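Long-range contacts in Myo-inositol phosphohydrolase (Mitsuokella multacida, PDB 4WU3), which binds inositol tetrakisphosphate and probably removes phosphate groups from inositol polyphosphates such as phytate, as a phosphatase of the PTP-like family: residues A[355-363]-A[382-392]; A[120-130]-A[187-198]. The protein carries 2 engineered substitutions. All coordinates share one frame; numbering follows the deposited sequence.

Contact 1 of 2, residues A[355-363]-A[382-392]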
loop_
_atom_site.group_PDB
_atom_site.type_symbol
_atom_site.label_atom_id
_atom_site.label_comp_id
_atom_site.label_asym_id
_atom_site.label_seq_id
_atom_site.Cartn_x
_atom_site.Cartn_y
_atom_site.Cartn_z
ATOM N N ASN A 355 -14.400 27.966 -31.692
ATOM C CA ASN A 355 -12.973 28.073 -32.032
ATOM C C ASN A 355 -12.681 27.991 -33.530
ATOM O O ASN A 355 -11.640 27.445 -33.946
ATOM C CB ASN A 355 -12.167 27.000 -31.287
ATOM C CG ASN A 355 -12.226 27.170 -29.784
ATOM O OD1 ASN A 355 -12.277 28.289 -29.281
ATOM N ND2 ASN A 355 -12.213 26.062 -29.060
ATOM N N PHE A 356 -13.595 28.545 -34.330
ATOM C CA PHE A 356 -13.467 28.527 -35.782
ATOM C C PHE A 356 -12.511 29.609 -36.214
ATOM O O PHE A 356 -12.590 30.724 -35.709
ATOM C CB PHE A 356 -14.818 28.784 -36.464
ATOM C CG PHE A 356 -14.728 28.888 -37.974
ATOM C CD1 PHE A 356 -14.692 27.751 -38.757
ATOM C CD2 PHE A 356 -14.667 30.123 -38.605
ATOM C CE1 PHE A 356 -14.602 27.839 -40.139
ATOM C CE2 PHE A 356 -14.595 30.212 -39.984
ATOM C CZ PHE A 356 -14.555 29.066 -40.752
ATOM N N ARG A 357 -11.621 29.293 -37.148
ATOM C CA ARG A 357 -10.736 30.308 -37.716
ATOM C C ARG A 357 -10.208 29.874 -39.060
ATOM O O ARG A 357 -10.130 28.675 -39.345
ATOM C CB ARG A 357 -9.562 30.612 -36.780
ATOM C CG ARG A 357 -8.584 29.465 -36.582
ATOM C CD ARG A 357 -9.006 28.504 -35.478
ATOM N NE ARG A 357 -7.887 27.667 -35.044
ATOM C CZ ARG A 357 -7.982 26.682 -34.158
ATOM N NH1 ARG A 357 -9.115 26.383 -33.583
ATOM N NH2 ARG A 357 -6.937 25.972 -33.841
ATOM N N THR A 358 -9.858 30.852 -39.893
ATOM C CA THR A 358 -9.114 30.586 -41.117
ATOM C C THR A 358 -7.822 31.366 -41.016
ATOM O O THR A 358 -7.663 32.193 -40.122
ATOM C CB THR A 358 -9.877 30.993 -42.407
ATOM O OG1 THR A 358 -9.873 32.423 -42.570
ATOM C CG2 THR A 358 -11.309 30.487 -42.380
ATOM N N MET A 359 -6.892 31.103 -41.921
ATOM C CA MET A 359 -5.621 31.801 -41.896
ATOM C C MET A 359 -5.771 33.238 -42.381
ATOM O O MET A 359 -4.800 34.005 -42.373
ATOM C CB MET A 359 -4.597 31.048 -42.731
ATOM C CG MET A 359 -4.305 29.657 -42.189
ATOM S SD MET A 359 -3.679 29.746 -40.500
ATOM C CE MET A 359 -5.145 29.514 -39.514
ATOM N N ASN A 360 -6.989 33.606 -42.787
ATOM C CA ASN A 360 -7.308 35.003 -43.100
ATOM C C ASN A 360 -7.985 35.729 -41.934
ATOM O O ASN A 360 -8.296 36.916 -42.041
ATOM C CB ASN A 360 -8.220 35.092 -44.332
ATOM C CG ASN A 360 -7.592 34.493 -45.575
ATOM O OD1 ASN A 360 -6.492 34.872 -45.976
ATOM N ND2 ASN A 360 -8.296 33.566 -46.202
ATOM N N SER A 361 -8.217 35.020 -40.830
ATOM C CA SER A 361 -8.955 35.577 -39.694
ATOM C C SER A 361 -8.157 36.641 -38.949
ATOM O O SER A 361 -6.947 36.744 -39.111
ATOM C CB SER A 361 -9.346 34.468 -38.708
ATOM O OG SER A 361 -10.355 33.630 -39.250
ATOM N N ALA A 362 -8.845 37.427 -38.126
ATOM C CA ALA A 362 -8.177 38.406 -37.264
ATOM C C ALA A 362 -7.558 37.727 -36.048
ATOM O O ALA A 362 -8.108 36.765 -35.509
ATOM C CB ALA A 362 -9.163 39.474 -36.811
ATOM N N PHE A 363 -6.404 38.224 -35.623
ATOM C CA PHE A 363 -5.823 37.788 -34.357
ATOM C C PHE A 363 -6.795 38.074 -33.214
ATOM O O PHE A 363 -7.576 39.032 -33.267
ATOM C CB PHE A 363 -4.497 38.504 -34.092
ATOM C CG PHE A 363 -3.360 38.028 -34.956
ATOM C CD1 PHE A 363 -3.440 36.827 -35.642
ATOM C CD2 PHE A 363 -2.195 38.765 -35.046
ATOM C CE1 PHE A 363 -2.383 36.389 -36.418
ATOM C CE2 PHE A 363 -1.139 38.328 -35.821
ATOM C CZ PHE A 363 -1.233 37.139 -36.507
ATOM N N ARG A 382 2.880 37.344 -40.555
ATOM C CA ARG A 382 1.718 36.709 -41.162
ATOM C C ARG A 382 2.073 36.163 -42.530
ATOM O O ARG A 382 1.204 35.896 -43.368
ATOM C CB ARG A 382 0.562 37.698 -41.306
ATOM C CG ARG A 382 -0.228 37.962 -40.031
ATOM C CD ARG A 382 -1.577 38.620 -40.330
ATOM N NE ARG A 382 -2.587 37.655 -40.785
ATOM C CZ ARG A 382 -3.712 37.367 -40.126
ATOM N NH1 ARG A 382 -4.557 36.474 -40.616
ATOM N NH2 ARG A 382 -4.004 37.975 -38.982
ATOM N N LYS A 383 3.359 35.968 -42.754
ATOM C CA LYS A 383 3.822 35.532 -44.053
ATOM C C LYS A 383 3.365 34.119 -44.436
ATOM O O LYS A 383 3.559 33.149 -43.707
ATOM C CB LYS A 383 5.339 35.629 -44.103
ATOM C CG LYS A 383 5.895 35.114 -45.391
ATOM C CD LYS A 383 6.231 33.650 -45.264
ATOM C CE LYS A 383 6.513 33.129 -46.650
ATOM N NZ LYS A 383 7.109 31.777 -46.625
ATOM N N GLY A 384 2.772 34.005 -45.612
ATOM C CA GLY A 384 2.351 32.705 -46.103
ATOM C C GLY A 384 0.889 32.391 -45.799
ATOM O O GLY A 384 0.278 31.528 -46.436
ATOM N N LEU A 385 0.324 33.099 -44.832
ATOM C CA LEU A 385 -1.034 32.826 -44.377
ATOM C C LEU A 385 -2.067 33.008 -45.486
ATOM O O LEU A 385 -3.068 32.290 -45.545
ATOM C CB LEU A 385 -1.388 33.722 -43.197
ATOM C CG LEU A 385 -0.673 33.457 -41.873
ATOM C CD1 LEU A 385 -1.292 34.310 -40.779
ATOM C CD2 LEU A 385 -0.727 31.993 -41.475
ATOM N N ASP A 386 -1.819 33.964 -46.374
ATOM C CA ASP A 386 -2.764 34.253 -47.454
ATOM C C ASP A 386 -2.905 33.097 -48.464
ATOM O O ASP A 386 -3.882 33.036 -49.213
ATOM C CB ASP A 386 -2.367 35.554 -48.173
ATOM C CG ASP A 386 -0.947 35.524 -48.698
ATOM O OD1 ASP A 386 -0.005 35.564 -47.873
ATOM O OD2 ASP A 386 -0.772 35.468 -49.933
ATOM N N THR A 387 -1.934 32.189 -48.499
ATOM C CA THR A 387 -1.999 31.054 -49.428
ATOM C C THR A 387 -1.908 29.687 -48.724
ATOM O O THR A 387 -1.765 28.650 -49.377
ATOM C CB THR A 387 -0.899 31.146 -50.514
ATOM O OG1 THR A 387 0.393 31.115 -49.903
ATOM C CG2 THR A 387 -1.033 32.434 -51.316
ATOM N N LEU A 388 -2.001 29.682 -47.398
ATOM C CA LEU A 388 -1.913 28.435 -46.630
ATOM C C LEU A 388 -3.190 27.580 -46.770
ATOM O O LEU A 388 -3.147 26.360 -46.666
ATOM C CB LEU A 388 -1.605 28.750 -45.163
ATOM C CG LEU A 388 -1.228 27.603 -44.210
ATOM C CD1 LEU A 388 -0.266 26.627 -44.860
ATOM C CD2 LEU A 388 -0.614 28.169 -42.934
ATOM N N TYR A 389 -4.313 28.234 -47.041
ATOM C CA TYR A 389 -5.586 27.566 -47.243
ATOM C C TYR A 389 -5.891 26.563 -46.131
ATOM O O TYR A 389 -6.028 25.367 -46.357
ATOM C CB TYR A 389 -5.622 26.883 -48.615
ATOM C CG TYR A 389 -5.357 27.807 -49.780
ATOM C CD1 TYR A 389 -5.890 29.096 -49.818
ATOM C CD2 TYR A 389 -4.596 27.386 -50.857
ATOM C CE1 TYR A 389 -5.649 29.940 -50.889
ATOM C CE2 TYR A 389 -4.348 28.218 -51.934
ATOM C CZ TYR A 389 -4.878 29.497 -51.945
ATOM O OH TYR A 389 -4.629 30.332 -53.010
ATOM N N MET A 390 -6.011 27.064 -44.915
ATOM C CA MET A 390 -6.232 26.190 -43.777
ATOM C C MET A 390 -7.185 26.834 -42.795
ATOM O O MET A 390 -7.167 28.048 -42.603
ATOM C CB MET A 390 -4.898 25.909 -43.090
ATOM C CG MET A 390 -5.004 25.101 -41.822
ATOM S SD MET A 390 -3.377 24.733 -41.153
ATOM C CE MET A 390 -2.886 26.360 -40.595
ATOM N N SER A 391 -8.020 26.011 -42.173
ATOM C CA SER A 391 -8.898 26.468 -41.117
ATOM C C SER A 391 -8.963 25.402 -40.035
ATOM O O SER A 391 -8.496 24.274 -40.238
ATOM C CB SER A 391 -10.285 26.767 -41.679
ATOM O OG SER A 391 -10.795 25.656 -42.396
ATOM N N GLY A 392 -9.508 25.768 -38.878
ATOM C CA GLY A 392 -9.722 24.822 -37.788
ATOM C C GLY A 392 -10.943 25.166 -36.942
ATOM O O GLY A 392 -11.445 26.282 -36.984
HETATM O O HOH W 1 -6.750 30.222 -44.950
HETATM O O HOH W 2 -6.600 32.621 -48.757
#
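Arg357 and Gly392 form an antiparallel hydrogen-bonded pair, Arg357 N to Gly392 O at 3.0 Å and Gly392 N to Arg357 O at 3.0 Å, which adds strand 357-358 to the margin of a five-stranded mixed sheet. The Arg357 chain, bent at chi2 (-86°), lays one face of its guanidinium over Gly392 CA, while NH1 donates to Asn355 O in the guanidinium plane and reaches Gly543 O of the inositol phosphate pocket. Beyond the strand, Met359 folds back through two bends; its SD touches Met390 CE at 3.5 Å and Leu385 CD2 at 3.8 Å, and helix 564-573 adjoins this group through Gln571. The carbonyls of Met359 and Ser361, the second and last residues of the type I turn 358-361, both accept from Arg382: NH1 to Ser361 O is 2.8 Å, in the carbonyl plane, whereas NH1 meets Met359 O (3.0 Å) from above the carbonyl plane. The same guanidinium lies flat on the Phe363 ring, centres 4.6 Å apart and planes at 22°. Two carbonyls and a ring fix the rotation of Arg382, and one cationic side chain ties down the turn that leaves the edge strand.

Contact 2 of 2, residues A[120-130]-A[187-198]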
loop_
_atom_site.group_PDB
_atom_site.type_symbol
_atom_site.label_atom_id
_atom_site.label_comp_id
_atom_site.label_asym_id
_atom_site.label_seq_id
_atom_site.Cartn_x
_atom_site.Cartn_y
_atom_site.Cartn_z
ATOM N N ASP A 120 16.422 -5.023 -17.497
ATOM C CA ASP A 120 16.514 -3.800 -16.726
ATOM C C ASP A 120 15.160 -3.446 -16.143
ATOM O O ASP A 120 14.278 -2.976 -16.859
ATOM C CB ASP A 120 16.987 -2.681 -17.659
ATOM C CG ASP A 120 17.107 -1.348 -16.972
ATOM O OD1 ASP A 120 16.852 -1.284 -15.757
ATOM O OD2 ASP A 120 17.462 -0.357 -17.661
ATOM N N LEU A 121 14.998 -3.643 -14.836
ATOM C CA LEU A 121 13.683 -3.508 -14.210
ATOM C C LEU A 121 13.410 -2.096 -13.688
ATOM O O LEU A 121 12.447 -1.866 -12.970
ATOM C CB LEU A 121 13.544 -4.526 -13.066
ATOM C CG LEU A 121 13.772 -5.984 -13.451
ATOM C CD1 LEU A 121 13.916 -6.866 -12.216
ATOM C CD2 LEU A 121 12.654 -6.479 -14.369
ATOM N N ARG A 122 14.249 -1.141 -14.051
ATOM C CA ARG A 122 14.213 0.150 -13.373
ATOM C C ARG A 122 13.312 1.148 -14.064
ATOM O O ARG A 122 13.548 1.519 -15.216
ATOM C CB ARG A 122 15.614 0.745 -13.263
ATOM C CG ARG A 122 16.622 -0.102 -12.502
ATOM C CD ARG A 122 17.988 0.570 -12.520
ATOM N NE ARG A 122 18.055 1.739 -11.651
ATOM C CZ ARG A 122 19.087 2.573 -11.623
ATOM N NH1 ARG A 122 20.118 2.365 -12.434
ATOM N NH2 ARG A 122 19.094 3.616 -10.800
ATOM N N GLY A 123 12.293 1.597 -13.341
ATOM C CA GLY A 123 11.394 2.640 -13.831
ATOM C C GLY A 123 11.972 4.031 -13.670
ATOM O O GLY A 123 11.661 4.920 -14.444
ATOM N N GLU A 124 12.825 4.208 -12.670
ATOM C CA GLU A 124 13.575 5.455 -12.494
ATOM C C GLU A 124 14.496 5.748 -13.706
ATOM O O GLU A 124 15.057 4.839 -14.304
ATOM C CB GLU A 124 14.376 5.426 -11.169
ATOM C CG GLU A 124 15.460 4.340 -11.017
ATOM C CD GLU A 124 14.926 3.012 -10.465
ATOM O OE1 GLU A 124 13.676 2.792 -10.451
ATOM O OE2 GLU A 124 15.759 2.169 -10.044
ATOM N N SER A 125 14.638 7.018 -14.074
ATOM C CA SER A 125 15.510 7.391 -15.186
ATOM C C SER A 125 16.983 7.223 -14.831
ATOM O O SER A 125 17.447 7.692 -13.800
ATOM C CB SER A 125 15.258 8.829 -15.622
ATOM O OG SER A 125 13.932 9.002 -16.066
ATOM N N HIS A 126 17.713 6.554 -15.710
ATOM C CA HIS A 126 19.114 6.262 -15.468
ATOM C C HIS A 126 19.875 6.165 -16.768
ATOM O O HIS A 126 19.295 6.090 -17.854
ATOM C CB HIS A 126 19.263 4.943 -14.694
ATOM C CG HIS A 126 18.684 3.762 -15.399
ATOM N ND1 HIS A 126 17.333 3.483 -15.396
ATOM C CD2 HIS A 126 19.269 2.787 -16.135
ATOM C CE1 HIS A 126 17.113 2.382 -16.094
ATOM N NE2 HIS A 126 18.272 1.938 -16.549
ATOM N N GLY A 127 21.189 6.148 -16.644
ATOM C CA GLY A 127 22.050 6.018 -17.802
ATOM C C GLY A 127 23.512 5.971 -17.406
ATOM O O GLY A 127 23.843 5.664 -16.252
ATOM N N TYR A 128 24.382 6.276 -18.370
ATOM C CA TYR A 128 25.822 6.157 -18.183
ATOM C C TYR A 128 26.556 7.412 -18.659
ATOM O O TYR A 128 26.219 7.986 -19.705
ATOM C CB TYR A 128 26.343 4.902 -18.893
ATOM C CG TYR A 128 25.862 3.619 -18.232
ATOM C CD1 TYR A 128 24.636 3.058 -18.567
ATOM C CD2 TYR A 128 26.621 2.993 -17.248
ATOM C CE1 TYR A 128 24.190 1.912 -17.946
ATOM C CE2 TYR A 128 26.182 1.847 -16.622
ATOM C CZ TYR A 128 24.959 1.310 -16.972
ATOM O OH TYR A 128 24.495 0.160 -16.341
ATOM N N LEU A 129 27.518 7.850 -17.843
ATOM C CA LEU A 129 28.502 8.859 -18.226
ATOM C C LEU A 129 29.858 8.180 -18.269
ATOM O O LEU A 129 30.421 7.838 -17.229
ATOM C CB LEU A 129 28.546 9.996 -17.213
ATOM C CG LEU A 129 27.232 10.735 -16.988
ATOM C CD1 LEU A 129 27.439 11.843 -15.970
ATOM C CD2 LEU A 129 26.714 11.306 -18.300
ATOM N N ASN A 130 30.382 7.990 -19.476
ATOM C CA ASN A 130 31.426 6.992 -19.708
ATOM C C ASN A 130 30.953 5.665 -19.107
ATOM O O ASN A 130 29.877 5.187 -19.461
ATOM C CB ASN A 130 32.773 7.461 -19.153
ATOM C CG ASN A 130 33.408 8.539 -20.018
ATOM O OD1 ASN A 130 32.803 9.009 -20.992
ATOM N ND2 ASN A 130 34.629 8.942 -19.669
ATOM N N VAL A 187 32.395 14.587 -12.198
ATOM C CA VAL A 187 32.545 13.429 -13.055
ATOM C C VAL A 187 32.929 13.901 -14.450
ATOM O O VAL A 187 32.261 14.773 -15.024
ATOM C CB VAL A 187 31.226 12.655 -13.131
ATOM C CG1 VAL A 187 31.348 11.476 -14.076
ATOM C CG2 VAL A 187 30.815 12.195 -11.745
ATOM N N ASN A 188 34.015 13.351 -14.984
ATOM C CA ASN A 188 34.463 13.709 -16.321
ATOM C C ASN A 188 33.998 12.640 -17.282
ATOM O O ASN A 188 34.034 11.466 -16.957
ATOM C CB ASN A 188 35.983 13.817 -16.391
ATOM C CG ASN A 188 36.530 14.903 -15.503
ATOM O OD1 ASN A 188 36.912 14.658 -14.375
ATOM N ND2 ASN A 188 36.553 16.103 -15.997
ATOM N N TYR A 189 33.562 13.053 -18.462
ATOM C CA TYR A 189 33.014 12.123 -19.425
ATOM C C TYR A 189 33.046 12.740 -20.814
ATOM O O TYR A 189 33.045 13.960 -20.966
ATOM C CB TYR A 189 31.564 11.765 -19.048
ATOM C CG TYR A 189 30.597 12.936 -19.045
ATOM C CD1 TYR A 189 30.463 13.761 -17.924
ATOM C CD2 TYR A 189 29.796 13.209 -20.153
ATOM C CE1 TYR A 189 29.569 14.827 -17.919
ATOM C CE2 TYR A 189 28.909 14.270 -20.156
ATOM C CZ TYR A 189 28.796 15.076 -19.042
ATOM O OH TYR A 189 27.906 16.133 -19.047
ATOM N N ASN A 190 33.064 11.893 -21.825
ATOM C CA ASN A 190 32.871 12.355 -23.188
ATOM C C ASN A 190 31.870 11.461 -23.912
ATOM O O ASN A 190 31.788 11.466 -25.136
ATOM C CB ASN A 190 34.201 12.391 -23.929
ATOM C CG ASN A 190 34.875 11.047 -23.963
ATOM O OD1 ASN A 190 34.212 10.005 -23.920
ATOM N ND2 ASN A 190 36.201 11.055 -24.041
ATOM N N LYS A 191 31.108 10.709 -23.124
ATOM C CA LYS A 191 30.059 9.830 -23.623
ATOM C C LYS A 191 28.848 9.835 -22.711
ATOM O O LYS A 191 28.988 9.719 -21.505
ATOM C CB LYS A 191 30.568 8.406 -23.651
ATOM C CG LYS A 191 31.006 7.935 -25.001
ATOM C CD LYS A 191 31.333 6.450 -24.958
ATOM C CE LYS A 191 32.804 6.194 -24.701
ATOM N NZ LYS A 191 33.059 4.730 -24.681
ATOM N N VAL A 192 27.664 9.923 -23.295
ATOM C CA VAL A 192 26.419 9.793 -22.543
ATOM C C VAL A 192 25.567 8.724 -23.230
ATOM O O VAL A 192 25.326 8.799 -24.431
ATOM C CB VAL A 192 25.657 11.128 -22.485
ATOM C CG1 VAL A 192 24.460 11.023 -21.547
ATOM C CG2 VAL A 192 26.583 12.262 -22.045
ATOM N N ARG A 193 25.137 7.718 -22.478
ATOM C CA ARG A 193 24.422 6.588 -23.058
ATOM C C ARG A 193 23.270 6.149 -22.165
ATOM O O ARG A 193 23.349 6.252 -20.943
ATOM C CB ARG A 193 25.371 5.401 -23.278
ATOM C CG ARG A 193 26.421 5.630 -24.362
ATOM C CD ARG A 193 27.433 4.501 -24.467
ATOM N NE ARG A 193 28.279 4.390 -23.286
ATOM C CZ ARG A 193 29.201 3.446 -23.117
ATOM N NH1 ARG A 193 29.396 2.537 -24.059
ATOM N NH2 ARG A 193 29.933 3.414 -22.009
ATOM N N THR A 194 22.192 5.681 -22.792
ATOM C CA THR A 194 21.180 4.889 -22.102
ATOM C C THR A 194 21.792 3.536 -21.802
ATOM O O THR A 194 22.818 3.181 -22.380
ATOM C CB THR A 194 19.955 4.628 -22.985
ATOM O OG1 THR A 194 20.355 3.913 -24.164
ATOM C CG2 THR A 194 19.285 5.929 -23.372
ATOM N N GLU A 195 21.166 2.763 -20.925
ATOM C CA GLU A 195 21.692 1.436 -20.603
ATOM C C GLU A 195 21.676 0.556 -21.838
ATOM O O GLU A 195 22.577 -0.260 -22.059
ATOM C CB GLU A 195 20.885 0.775 -19.478
ATOM C CG GLU A 195 21.461 -0.556 -19.014
ATOM C CD GLU A 195 20.844 -1.046 -17.718
ATOM O OE1 GLU A 195 20.712 -0.246 -16.763
ATOM O OE2 GLU A 195 20.497 -2.235 -17.649
ATOM N N GLU A 196 20.643 0.728 -22.648
ATOM C CA GLU A 196 20.482 -0.072 -23.854
ATOM C C GLU A 196 21.672 0.129 -24.777
ATOM O O GLU A 196 22.240 -0.832 -25.294
ATOM C CB GLU A 196 19.196 0.319 -24.584
ATOM C CG GLU A 196 19.033 -0.356 -25.928
ATOM C CD GLU A 196 17.819 0.138 -26.676
ATOM O OE1 GLU A 196 17.501 1.345 -26.596
ATOM O OE2 GLU A 196 17.175 -0.690 -27.340
ATOM N N GLU A 197 22.036 1.389 -24.988
ATOM C CA GLU A 197 23.162 1.700 -25.858
ATOM C C GLU A 197 24.431 1.058 -25.326
ATOM O O GLU A 197 25.175 0.450 -26.082
ATOM C CB GLU A 197 23.341 3.213 -26.009
ATOM C CG GLU A 197 22.286 3.853 -26.901
ATOM C CD GLU A 197 22.311 5.372 -26.869
ATOM O OE1 GLU A 197 22.714 5.965 -25.834
ATOM O OE2 GLU A 197 21.897 5.976 -27.882
ATOM N N MET A 198 24.659 1.168 -24.021
ATOM C CA MET A 198 25.891 0.654 -23.431
ATOM C C MET A 198 25.915 -0.860 -23.549
ATOM O O MET A 198 26.931 -1.448 -23.901
ATOM C CB MET A 198 26.000 1.097 -21.974
ATOM C CG MET A 198 27.381 0.935 -21.361
ATOM S SD MET A 198 27.541 -0.672 -20.596
ATOM C CE MET A 198 26.455 -0.501 -19.180
HETATM O O HOH W 3 21.333 0.961 -14.193
HETATM O O HOH W 4 18.979 4.001 -19.435
HETATM O O HOH W 5 28.310 6.371 -21.497
#
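Strand 126-129 runs antiparallel to strand 192-193, the outermost of a four-stranded sheet, with Tyr128 and Arg193 as the hydrogen-bonded pair (Tyr128 N to Arg193 O 2.8 Å, Arg193 N to Tyr128 O 3.0 Å). On the face bearing Tyr128 and Arg193, Met198 sets its CE over the phenol ring, 3.5 Å from the centroid of Tyr128, a CH-pi contact; CB of Glu195 lies at the ring edge, and the hydroxyl is hydrogen-bonded to Phe97 O. Leu129, on the other face, places CD2 over the centre of the Tyr189 ring and beside Val192 CG2. The Arg193 guanidinium has Lys191 CD over one face and Met198 CG over the other; its NH2 bonds to Asn130 O at 3.1 Å from well above the carbonyl plane and to Glu99 in a salt bridge, and NH1 to Gln201. Asn130 OD1 accepts from Asn190 N.

At the other end, the carboxylates of Asp120 and Glu195 stack with their planes 8° apart, Asp120 OD2 3.4 Å from Glu195 OE1. Asp120 turns OD2 to His126 NE2, which meets its syn lone pair at 2.7 Å, and OD1 to Arg122 N, an Asx turn, its CG lying anti to the backbone N (chi1 179°); OD2 is also hydrogen-bonded to Tyr206 OH. Replacing Asp120 by an alanine removes both acceptors and is likely to leave Arg122 N and Tyr206 without their mate and His126 freer to turn. Water 3 links Glu195 OE1 to Arg122 NH1 and His241 holds OE2, donors that probably ease the acid pair and bind helix 195-201 to the neighbouring five-stranded mixed sheet through strands 116-122 and 237-241.

Overall arrangement
Contacts 1 and 2 lie in separate parts of the chain, and each includes strands of a five-stranded mixed sheet with the same strand order; their centres are about 45 Å apart and nearest atoms about 32 Å apart. They do not hold equivalent elements: 355-363 with 382-392 adds an outer strand to one such sheet, whereas 120-130 with 187-198 runs from the other into a neighbouring antiparallel sheet and a helix start. Contact 1 is partly buried: an arginine grips the carbonyls of a turn at one end, while Asn355 at the other comes within about 7 Å of a bound inositol tetrakisphosphate. Contact 2 is more deeply buried, combining aromatic packing with a polar network of acids, histidine, arginine and water.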